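Local structure of phospholipase C-beta (PLC-beta) (Sepia officinalis, 3QR0) at residues A[578-586]-A[596-607]; A[560-571]-A[588-597]. The protein is a phospholipase C of the beta class, a multidomain protein with PH, EF-hand, TIM-barrel and C2 domains that carries a calcium ion in its barrel. All blocks are in the same frame, centred on the assembly; numbering follows the deposited sequence.

In the fold
Along the chain, helix 557-563 leads into strand 569-572, a long loop follows, and helix 586-589 then turns into strand 595-596 before helix 605-613 begins. Interaction 2 joins the end of helix 557-563 and strand 569-572 to residues 588-597, closing the beta-alpha-beta unit at the end of the parallel sheet. In interaction 1 residues 596-607, leaving the last strand and entering helix 605-613, come back to the loop 578-586. Their segments alternate in sequence, so the two closures cross rather than nest. They share Val596 and Ala597 and touch through Tyr583, which packs against Ile571 and Tyr588. Both belong to the Y part of the TIM barrel.

Interaction 1. Residues A[578-586]-A[596-607]; sequences VDSSNYVPQ and VALNFQCFDIAM
Tyr583 CE2 lies obliquely against two branched side chains, 3.6 Å from Val596 CG1 and equally near Leu598 CD2. Its CG sits between the backbone N and the carbonyl carbon (chi1 44°), and this swings the ring back from an outward-pointing CB toward the strand exit. Pro585 extends the apolar patch: its CB meets Val596 CG1, its CG faces Leu598 CD1, and its CD rests on the methyl of Ala606. Beyond this patch, the buried amide of Asn582 is held between the type I turn Asn599-Cys602 and Asp604. Its OD1 takes a nearly straight bond from Asn599 N (2.7 Å, 164°), while ND2 spends its two hydrogens in the amide plane, on Asp604 OD1 (3.1 Å) and Asn599 O (3.2 Å). Three bonds thus fix the amide's rotation. Asp604 OD2 offers its syn lone pair to Asn582 N at 2.9 Å, so the carboxylate grips both backbone and side chain of one residue; a water, bound only weakly to Asp604 OD2, also donates to Asn582 O and accepts from Ala606 N. At the far edge Asn599 ND2 gives weak bonds to the carbonyls of Ser580 and Ser581, its OD1 being held by His338. Asp604 is also the N-cap of helix 605-613, bonding weakly to Met607 N: a loop is pinned to a capped helix start within the TIM barrel.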
loop_
_atom_site.group_PDB
_atom_site.type_symbol
_atom_site.label_atom_id
_atom_site.label_comp_id
_atom_site.label_asym_id
_atom_site.label_seq_id
_atom_site.Cartn_x
_atom_site.Cartn_y
_atom_site.Cartn_z
ATOM N N VAL A 578 -18.533 -13.636 -8.092
ATOM C CA VAL A 578 -17.837 -14.920 -8.088
ATOM C C VAL A 578 -16.385 -14.821 -8.579
ATOM O O VAL A 578 -15.556 -15.668 -8.233
ATOM C CB VAL A 578 -18.609 -15.988 -8.909
ATOM C CG1 VAL A 578 -19.964 -16.271 -8.274
ATOM C CG2 VAL A 578 -18.773 -15.566 -10.375
ATOM N N ASP A 579 -16.076 -13.775 -9.351
ATOM C CA ASP A 579 -14.711 -13.539 -9.845
ATOM C C ASP A 579 -13.822 -12.771 -8.856
ATOM O O ASP A 579 -12.688 -12.395 -9.191
ATOM C CB ASP A 579 -14.741 -12.817 -11.203
ATOM C CG ASP A 579 -15.389 -11.426 -11.138
ATOM O OD1 ASP A 579 -16.044 -11.070 -10.125
ATOM O OD2 ASP A 579 -15.247 -10.690 -12.141
ATOM N N SER A 580 -14.349 -12.539 -7.652
ATOM C CA SER A 580 -13.627 -11.888 -6.558
ATOM C C SER A 580 -13.398 -10.397 -6.799
ATOM O O SER A 580 -12.508 -9.790 -6.197
ATOM C CB SER A 580 -12.318 -12.624 -6.237
ATOM O OG SER A 580 -12.561 -14.013 -6.044
ATOM N N SER A 581 -14.240 -9.806 -7.646
ATOM C CA SER A 581 -14.231 -8.372 -7.871
ATOM C C SER A 581 -14.669 -7.667 -6.587
ATOM O O SER A 581 -15.292 -8.273 -5.717
ATOM C CB SER A 581 -15.167 -8.006 -9.026
ATOM O OG SER A 581 -16.508 -8.331 -8.704
ATOM N N ASN A 582 -14.327 -6.389 -6.476
ATOM C CA ASN A 582 -14.592 -5.605 -5.276
ATOM C C ASN A 582 -15.468 -4.388 -5.531
ATOM O O ASN A 582 -15.441 -3.821 -6.620
ATOM C CB ASN A 582 -13.269 -5.091 -4.713
ATOM C CG ASN A 582 -12.425 -6.187 -4.112
ATOM O OD1 ASN A 582 -12.877 -6.903 -3.222
ATOM N ND2 ASN A 582 -11.186 -6.320 -4.588
ATOM N N TYR A 583 -16.215 -3.977 -4.510
ATOM C CA TYR A 583 -16.771 -2.622 -4.461
ATOM C C TYR A 583 -15.680 -1.615 -4.099
ATOM O O TYR A 583 -14.661 -1.972 -3.505
ATOM C CB TYR A 583 -17.914 -2.512 -3.450
ATOM C CG TYR A 583 -17.664 -3.193 -2.122
ATOM C CD1 TYR A 583 -18.411 -4.303 -1.748
ATOM C CD2 TYR A 583 -16.690 -2.731 -1.235
ATOM C CE1 TYR A 583 -18.194 -4.939 -0.534
ATOM C CE2 TYR A 583 -16.464 -3.374 -0.018
ATOM C CZ TYR A 583 -17.223 -4.476 0.321
ATOM O OH TYR A 583 -17.023 -5.124 1.521
ATOM N N VAL A 584 -15.909 -0.355 -4.451
ATOM C CA VAL A 584 -15.024 0.726 -4.046
ATOM C C VAL A 584 -15.292 1.029 -2.569
ATOM O O VAL A 584 -16.431 1.306 -2.193
ATOM C CB VAL A 584 -15.245 1.985 -4.906
ATOM C CG1 VAL A 584 -14.397 3.135 -4.399
ATOM C CG2 VAL A 584 -14.920 1.681 -6.367
ATOM N N PRO A 585 -14.248 0.950 -1.724
ATOM C CA PRO A 585 -14.456 1.013 -0.275
ATOM C C PRO A 585 -14.972 2.359 0.253
ATOM O O PRO A 585 -15.663 2.379 1.271
ATOM C CB PRO A 585 -13.074 0.686 0.298
ATOM C CG PRO A 585 -12.119 1.021 -0.794
ATOM C CD PRO A 585 -12.831 0.738 -2.067
ATOM N N GLN A 586 -14.655 3.460 -0.434
ATOM C CA GLN A 586 -15.186 4.778 -0.080
ATOM C C GLN A 586 -16.709 4.767 0.104
ATOM O O GLN A 586 -17.230 5.499 0.939
ATOM C CB GLN A 586 -14.810 5.835 -1.133
ATOM C CG GLN A 586 -13.417 6.458 -0.955
ATOM C CD GLN A 586 -12.277 5.592 -1.472
ATOM O OE1 GLN A 586 -12.493 4.517 -2.046
ATOM N NE2 GLN A 586 -11.047 6.061 -1.265
ATOM N N VAL A 596 -14.232 -2.507 6.156
ATOM C CA VAL A 596 -14.721 -2.605 4.792
ATOM C C VAL A 596 -13.886 -3.656 4.042
ATOM O O VAL A 596 -12.855 -3.342 3.443
ATOM C CB VAL A 596 -14.692 -1.224 4.117
ATOM C CG1 VAL A 596 -15.257 -1.295 2.706
ATOM C CG2 VAL A 596 -15.489 -0.240 4.947
ATOM N N ALA A 597 -14.354 -4.902 4.098
ATOM C CA ALA A 597 -13.590 -6.070 3.637
ATOM C C ALA A 597 -13.500 -6.207 2.114
ATOM O O ALA A 597 -14.503 -6.124 1.396
ATOM C CB ALA A 597 -14.162 -7.347 4.236
ATOM N N LEU A 598 -12.285 -6.428 1.630
ATOM C CA LEU A 598 -12.027 -6.527 0.203
ATOM C C LEU A 598 -11.326 -7.835 -0.123
ATOM O O LEU A 598 -10.638 -8.417 0.718
ATOM C CB LEU A 598 -11.171 -5.345 -0.258
ATOM C CG LEU A 598 -11.759 -3.958 0.028
ATOM C CD1 LEU A 598 -10.714 -2.874 -0.182
ATOM C CD2 LEU A 598 -12.984 -3.719 -0.846
ATOM N N ASN A 599 -11.498 -8.289 -1.355
ATOM C CA ASN A 599 -10.764 -9.435 -1.857
ATOM C C ASN A 599 -9.356 -9.005 -2.258
ATOM O O ASN A 599 -9.170 -8.389 -3.305
ATOM C CB ASN A 599 -11.508 -10.057 -3.037
ATOM C CG ASN A 599 -12.842 -10.644 -2.629
ATOM O OD1 ASN A 599 -12.928 -11.409 -1.672
ATOM N ND2 ASN A 599 -13.890 -10.287 -3.352
ATOM N N PHE A 600 -8.374 -9.351 -1.428
ATOM C CA PHE A 600 -6.987 -8.911 -1.619
ATOM C C PHE A 600 -6.315 -9.502 -2.854
ATOM O O PHE A 600 -5.317 -8.956 -3.325
ATOM C CB PHE A 600 -6.140 -9.189 -0.364
ATOM C CG PHE A 600 -6.132 -8.053 0.617
ATOM C CD1 PHE A 600 -7.321 -7.542 1.111
ATOM C CD2 PHE A 600 -4.941 -7.481 1.033
ATOM C CE1 PHE A 600 -7.321 -6.487 2.002
ATOM C CE2 PHE A 600 -4.934 -6.431 1.933
ATOM C CZ PHE A 600 -6.119 -5.927 2.412
ATOM N N GLN A 601 -6.866 -10.596 -3.380
ATOM C CA GLN A 601 -6.306 -11.252 -4.560
ATOM C C GLN A 601 -6.726 -10.594 -5.871
ATOM O O GLN A 601 -6.183 -10.922 -6.922
ATOM C CB GLN A 601 -6.696 -12.738 -4.595
ATOM C CG GLN A 601 -8.162 -13.024 -4.917
ATOM C CD GLN A 601 -9.060 -13.063 -3.694
ATOM O OE1 GLN A 601 -8.885 -12.294 -2.734
ATOM N NE2 GLN A 601 -10.036 -13.959 -3.721
ATOM N N CYS A 602 -7.705 -9.694 -5.817
ATOM C CA CYS A 602 -8.192 -9.023 -7.017
ATOM C C CYS A 602 -7.678 -7.593 -7.038
ATOM O O CYS A 602 -8.163 -6.750 -6.293
ATOM C CB CYS A 602 -9.714 -9.036 -7.059
ATOM S SG CYS A 602 -10.428 -8.273 -8.539
ATOM N N PHE A 603 -6.708 -7.330 -7.912
ATOM C CA PHE A 603 -6.053 -6.023 -7.988
ATOM C C PHE A 603 -6.812 -5.040 -8.870
ATOM O O PHE A 603 -6.251 -4.432 -9.780
ATOM C CB PHE A 603 -4.611 -6.190 -8.456
ATOM C CG PHE A 603 -3.736 -6.887 -7.444
ATOM C CD1 PHE A 603 -3.396 -6.249 -6.258
ATOM C CD2 PHE A 603 -3.289 -8.181 -7.658
ATOM C CE1 PHE A 603 -2.602 -6.882 -5.312
ATOM C CE2 PHE A 603 -2.497 -8.826 -6.713
ATOM C CZ PHE A 603 -2.154 -8.174 -5.542
ATOM N N ASP A 604 -8.097 -4.883 -8.576
ATOM C CA ASP A 604 -8.927 -3.917 -9.272
ATOM C C ASP A 604 -8.801 -2.545 -8.594
ATOM O O ASP A 604 -8.030 -2.385 -7.644
ATOM C CB ASP A 604 -10.382 -4.401 -9.346
ATOM C CG ASP A 604 -11.017 -4.666 -7.976
ATOM O OD1 ASP A 604 -10.349 -4.527 -6.919
ATOM O OD2 ASP A 604 -12.214 -5.028 -7.974
ATOM N N ILE A 605 -9.538 -1.558 -9.095
ATOM C CA ILE A 605 -9.458 -0.194 -8.549
ATOM C C ILE A 605 -9.610 -0.167 -7.015
ATOM O O ILE A 605 -8.871 0.540 -6.322
ATOM C CB ILE A 605 -10.471 0.761 -9.257
ATOM C CG1 ILE A 605 -10.354 2.197 -8.715
ATOM C CG2 ILE A 605 -11.899 0.228 -9.143
ATOM C CD1 ILE A 605 -11.191 2.475 -7.474
ATOM N N ALA A 606 -10.533 -0.966 -6.491
ATOM C CA ALA A 606 -10.792 -1.007 -5.051
ATOM C C ALA A 606 -9.551 -1.377 -4.232
ATOM O O ALA A 606 -9.243 -0.715 -3.243
ATOM C CB ALA A 606 -11.917 -1.974 -4.750
ATOM N N MET A 607 -8.842 -2.425 -4.646
ATOM C CA MET A 607 -7.629 -2.849 -3.942
ATOM C C MET A 607 -6.470 -1.869 -4.120
ATOM O O MET A 607 -5.733 -1.606 -3.174
ATOM C CB MET A 607 -7.197 -4.267 -4.355
ATOM C CG MET A 607 -7.839 -5.380 -3.526
ATOM S SD MET A 607 -7.707 -5.142 -1.736
ATOM C CE MET A 607 -5.936 -5.185 -1.499
HETATM O O HOH W 1 -13.109 -2.236 -7.843
#

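Interaction 2. Residues A[560-571]-A[588-597]; sequences FVDYNKKQITRI and YWNAGCQLVA
Ile571 sets its CG2 methyl squarely over one face of the Tyr588 ring, 3.9 Å from the centroid and 1° off the normal, a CH-pi contact within a beta-alpha-beta unit of the TIM barrel. CG2 lies anti to the backbone N; the other branch, CG1 with CD1, runs along the near side of the ring, where CD1 meets Tyr588 CD1 and Cys593 SG. That sulfur also stands obliquely beside the Phe560 ring, 3.8 Å from CZ, and helix 546-555 packs on Ile571, Tyr588 and Ala591 nearby. Strands 569-572 and 595-596 run parallel: Thr569 O accepts from Leu595 N, Leu595 O from Ile571 N, and Ile571 O from Ala597 N. Arg570 and Leu595 share the other side of the sheet, touching through their CB atoms. From there the extended arginine carries its guanidinium to Ser543 and to Glu368, a calcium ligand, so this face looks toward the metal site.

Before the strands pair, Gln594 bridges the approach to strand 569-572. Its chain bends at chi2 (87°), bringing OE1 to Thr569 N at 2.8 Å and NE2 to Gln567 O at 2.9 Å; NE2 also donates to Ala330 O. At the helix end, Gly592, with positive phi, is the C-prime residue of a Schellman motif, and the Asn564 CB packs on its carbonyl. Asn564 ND2 reaches Ala591 O at 3.0 Å in an almost straight bond (171°), approaching from above the carbonyl plane.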
loop_
_atom_site.group_PDB
_atom_site.type_symbol
_atom_site.label_atom_id
_atom_site.label_comp_id
_atom_site.label_asym_id
_atom_site.label_seq_id
_atom_site.Cartn_x
_atom_site.Cartn_y
_atom_site.Cartn_z
ATOM N N PHE A 560 -26.857 5.681 10.041
ATOM C CA PHE A 560 -25.760 4.743 9.809
ATOM C C PHE A 560 -24.453 5.373 10.297
ATOM O O PHE A 560 -23.683 4.741 11.023
ATOM C CB PHE A 560 -25.662 4.377 8.320
ATOM C CG PHE A 560 -25.068 3.014 8.038
ATOM C CD1 PHE A 560 -24.315 2.317 8.985
ATOM C CD2 PHE A 560 -25.232 2.445 6.781
ATOM C CE1 PHE A 560 -23.780 1.070 8.690
ATOM C CE2 PHE A 560 -24.688 1.199 6.482
ATOM C CZ PHE A 560 -23.963 0.514 7.436
ATOM N N VAL A 561 -24.218 6.624 9.904
ATOM C CA VAL A 561 -23.043 7.367 10.361
ATOM C C VAL A 561 -23.001 7.464 11.896
ATOM O O VAL A 561 -21.947 7.270 12.497
ATOM C CB VAL A 561 -22.993 8.780 9.735
ATOM C CG1 VAL A 561 -21.890 9.626 10.365
ATOM C CG2 VAL A 561 -22.800 8.688 8.213
ATOM N N ASP A 562 -24.149 7.736 12.517
ATOM C CA ASP A 562 -24.227 7.849 13.976
ATOM C C ASP A 562 -23.960 6.516 14.680
ATOM O O ASP A 562 -23.253 6.473 15.682
ATOM C CB ASP A 562 -25.592 8.389 14.410
ATOM C CG ASP A 562 -25.713 9.907 14.271
ATOM O OD1 ASP A 562 -26.795 10.426 14.604
ATOM O OD2 ASP A 562 -24.753 10.580 13.838
ATOM N N TYR A 563 -24.529 5.436 14.153
ATOM C CA TYR A 563 -24.264 4.081 14.658
ATOM C C TYR A 563 -22.758 3.784 14.711
ATOM O O TYR A 563 -22.248 3.250 15.706
ATOM C CB TYR A 563 -24.991 3.043 13.788
ATOM C CG TYR A 563 -24.568 1.613 14.039
ATOM C CD1 TYR A 563 -25.249 0.809 14.951
ATOM C CD2 TYR A 563 -23.482 1.065 13.365
ATOM C CE1 TYR A 563 -24.854 -0.508 15.183
ATOM C CE2 TYR A 563 -23.081 -0.244 13.592
ATOM C CZ TYR A 563 -23.770 -1.026 14.497
ATOM O OH TYR A 563 -23.353 -2.320 14.710
ATOM N N ASN A 564 -22.051 4.155 13.649
ATOM C CA ASN A 564 -20.613 3.893 13.533
ATOM C C ASN A 564 -19.713 4.796 14.391
ATOM O O ASN A 564 -18.489 4.668 14.352
ATOM C CB ASN A 564 -20.184 3.968 12.060
ATOM C CG ASN A 564 -20.599 2.738 11.267
ATOM O OD1 ASN A 564 -20.592 1.620 11.785
ATOM N ND2 ASN A 564 -20.961 2.937 10.004
ATOM N N LYS A 565 -20.301 5.708 15.160
ATOM C CA LYS A 565 -19.525 6.504 16.100
ATOM C C LYS A 565 -19.201 5.720 17.370
ATOM O O LYS A 565 -18.193 5.986 18.018
ATOM C CB LYS A 565 -20.247 7.812 16.434
ATOM C CG LYS A 565 -20.362 8.720 15.226
ATOM C CD LYS A 565 -21.113 9.998 15.511
ATOM C CE LYS A 565 -21.232 10.848 14.240
ATOM N NZ LYS A 565 -22.327 11.836 14.357
ATOM N N LYS A 566 -20.050 4.753 17.704
ATOM C CA LYS A 566 -19.889 3.952 18.913
ATOM C C LYS A 566 -19.688 2.466 18.635
ATOM O O LYS A 566 -18.985 1.793 19.386
ATOM C CB LYS A 566 -21.098 4.152 19.823
ATOM C CG LYS A 566 -21.218 5.564 20.357
ATOM C CD LYS A 566 -22.453 5.728 21.237
ATOM C CE LYS A 566 -22.376 6.999 22.065
ATOM N NZ LYS A 566 -23.532 7.123 22.998
ATOM N N GLN A 567 -20.305 1.960 17.568
ATOM C CA GLN A 567 -20.253 0.539 17.234
ATOM C C GLN A 567 -19.582 0.310 15.890
ATOM O O GLN A 567 -19.402 1.235 15.103
ATOM C CB GLN A 567 -21.659 -0.065 17.245
ATOM C CG GLN A 567 -22.267 -0.108 18.644
ATOM C CD GLN A 567 -23.684 -0.628 18.659
ATOM O OE1 GLN A 567 -24.627 0.130 18.869
ATOM N NE2 GLN A 567 -23.846 -1.931 18.433
ATOM N N ILE A 568 -19.215 -0.940 15.642
ATOM C CA ILE A 568 -18.478 -1.308 14.442
ATOM C C ILE A 568 -19.379 -1.976 13.408
ATOM O O ILE A 568 -20.207 -2.820 13.755
ATOM C CB ILE A 568 -17.312 -2.257 14.795
ATOM C CG1 ILE A 568 -16.237 -1.476 15.558
ATOM C CG2 ILE A 568 -16.732 -2.895 13.532
ATOM C CD1 ILE A 568 -15.180 -2.331 16.188
ATOM N N THR A 569 -19.200 -1.590 12.143
ATOM C CA THR A 569 -19.799 -2.289 11.014
ATOM C C THR A 569 -18.700 -2.910 10.166
ATOM O O THR A 569 -17.708 -2.254 9.827
ATOM C CB THR A 569 -20.609 -1.348 10.096
ATOM O OG1 THR A 569 -21.487 -0.547 10.879
ATOM C CG2 THR A 569 -21.446 -2.152 9.086
ATOM N N ARG A 570 -18.881 -4.181 9.839
ATOM C CA ARG A 570 -18.073 -4.838 8.823
ATOM C C ARG A 570 -18.929 -5.010 7.573
ATOM O O ARG A 570 -20.110 -5.328 7.666
ATOM C CB ARG A 570 -17.575 -6.194 9.328
ATOM C CG ARG A 570 -16.763 -6.989 8.314
ATOM C CD ARG A 570 -16.082 -8.189 8.973
ATOM N NE ARG A 570 -15.299 -8.949 8.000
ATOM C CZ ARG A 570 -15.786 -9.891 7.190
ATOM N NH1 ARG A 570 -17.070 -10.234 7.224
ATOM N NH2 ARG A 570 -14.969 -10.508 6.339
ATOM N N ILE A 571 -18.323 -4.806 6.410
ATOM C CA ILE A 571 -19.003 -4.963 5.126
ATOM C C ILE A 571 -18.251 -6.021 4.339
ATOM O O ILE A 571 -17.027 -6.097 4.435
ATOM C CB ILE A 571 -18.988 -3.648 4.316
ATOM C CG1 ILE A 571 -19.391 -2.456 5.192
ATOM C CG2 ILE A 571 -19.880 -3.769 3.071
ATOM C CD1 ILE A 571 -20.873 -2.364 5.490
ATOM N N TYR A 588 -18.560 2.817 1.620
ATOM C CA TYR A 588 -18.883 2.469 2.997
ATOM C C TYR A 588 -18.083 3.279 4.020
ATOM O O TYR A 588 -18.598 3.583 5.098
ATOM C CB TYR A 588 -18.738 0.953 3.188
ATOM C CG TYR A 588 -19.624 0.221 2.199
ATOM C CD1 TYR A 588 -20.996 0.149 2.398
ATOM C CD2 TYR A 588 -19.103 -0.318 1.027
ATOM C CE1 TYR A 588 -21.823 -0.476 1.483
ATOM C CE2 TYR A 588 -19.924 -0.945 0.105
ATOM C CZ TYR A 588 -21.283 -1.020 0.343
ATOM O OH TYR A 588 -22.110 -1.636 -0.560
ATOM N N TRP A 589 -16.848 3.649 3.684
ATOM C CA TRP A 589 -16.081 4.565 4.540
ATOM C C TRP A 589 -16.786 5.916 4.692
ATOM O O TRP A 589 -16.637 6.578 5.727
ATOM C CB TRP A 589 -14.669 4.809 3.999
ATOM C CG TRP A 589 -13.750 3.647 4.093
ATOM C CD1 TRP A 589 -13.778 2.638 5.015
ATOM C CD2 TRP A 589 -12.625 3.391 3.254
ATOM N NE1 TRP A 589 -12.748 1.755 4.786
ATOM C CE2 TRP A 589 -12.022 2.196 3.712
ATOM C CE3 TRP A 589 -12.065 4.051 2.158
ATOM C CZ2 TRP A 589 -10.897 1.654 3.112
ATOM C CZ3 TRP A 589 -10.942 3.508 1.561
ATOM C CH2 TRP A 589 -10.370 2.324 2.041
ATOM N N ASN A 590 -17.545 6.313 3.668
ATOM C CA ASN A 590 -18.334 7.554 3.713
ATOM C C ASN A 590 -19.423 7.532 4.791
ATOM O O ASN A 590 -19.833 8.586 5.265
ATOM C CB ASN A 590 -18.994 7.843 2.356
ATOM C CG ASN A 590 -17.991 8.187 1.264
ATOM O OD1 ASN A 590 -16.890 8.683 1.530
ATOM N ND2 ASN A 590 -18.375 7.922 0.015
ATOM N N ALA A 591 -19.893 6.341 5.158
ATOM C CA ALA A 591 -20.870 6.171 6.239
ATOM C C ALA A 591 -20.201 5.844 7.586
ATOM O O ALA A 591 -20.885 5.551 8.572
ATOM C CB ALA A 591 -21.864 5.082 5.876
ATOM N N GLY A 592 -18.869 5.895 7.622
ATOM C CA GLY A 592 -18.110 5.646 8.846
ATOM C C GLY A 592 -17.890 4.181 9.184
ATOM O O GLY A 592 -17.467 3.881 10.302
ATOM N N CYS A 593 -18.166 3.274 8.235
ATOM C CA CYS A 593 -17.936 1.833 8.436
ATOM C C CYS A 593 -16.443 1.575 8.567
ATOM O O CYS A 593 -15.652 2.125 7.811
ATOM C CB CYS A 593 -18.495 0.988 7.279
ATOM S SG CYS A 593 -20.268 1.171 7.014
ATOM N N GLN A 594 -16.074 0.729 9.522
ATOM C CA GLN A 594 -14.678 0.551 9.903
ATOM C C GLN A 594 -14.005 -0.623 9.204
ATOM O O GLN A 594 -12.841 -0.524 8.805
ATOM C CB GLN A 594 -14.554 0.365 11.414
ATOM C CG GLN A 594 -15.158 1.496 12.226
ATOM C CD GLN A 594 -16.638 1.291 12.506
ATOM O OE1 GLN A 594 -17.283 0.418 11.922
ATOM N NE2 GLN A 594 -17.175 2.088 13.409
ATOM N N LEU A 595 -14.732 -1.729 9.067
ATOM C CA LEU A 595 -14.169 -2.964 8.537
ATOM C C LEU A 595 -14.742 -3.236 7.145
ATOM O O LEU A 595 -15.622 -4.075 6.975
ATOM C CB LEU A 595 -14.448 -4.131 9.492
ATOM C CG LEU A 595 -13.857 -4.038 10.904
ATOM C CD1 LEU A 595 -14.429 -5.137 11.813
ATOM C CD2 LEU A 595 -12.345 -4.120 10.867
ATOM N N VAL A 596 -14.232 -2.507 6.156
ATOM C CA VAL A 596 -14.721 -2.605 4.792
ATOM C C VAL A 596 -13.886 -3.656 4.042
ATOM O O VAL A 596 -12.855 -3.342 3.443
ATOM C CB VAL A 596 -14.692 -1.224 4.117
ATOM C CG1 VAL A 596 -15.257 -1.295 2.706
ATOM C CG2 VAL A 596 -15.489 -0.240 4.947
ATOM N N ALA A 597 -14.354 -4.902 4.098
ATOM C CA ALA A 597 -13.590 -6.070 3.637
ATOM C C ALA A 597 -13.500 -6.207 2.114
ATOM O O ALA A 597 -14.503 -6.124 1.396
ATOM C CB ALA A 597 -14.162 -7.347 4.236
#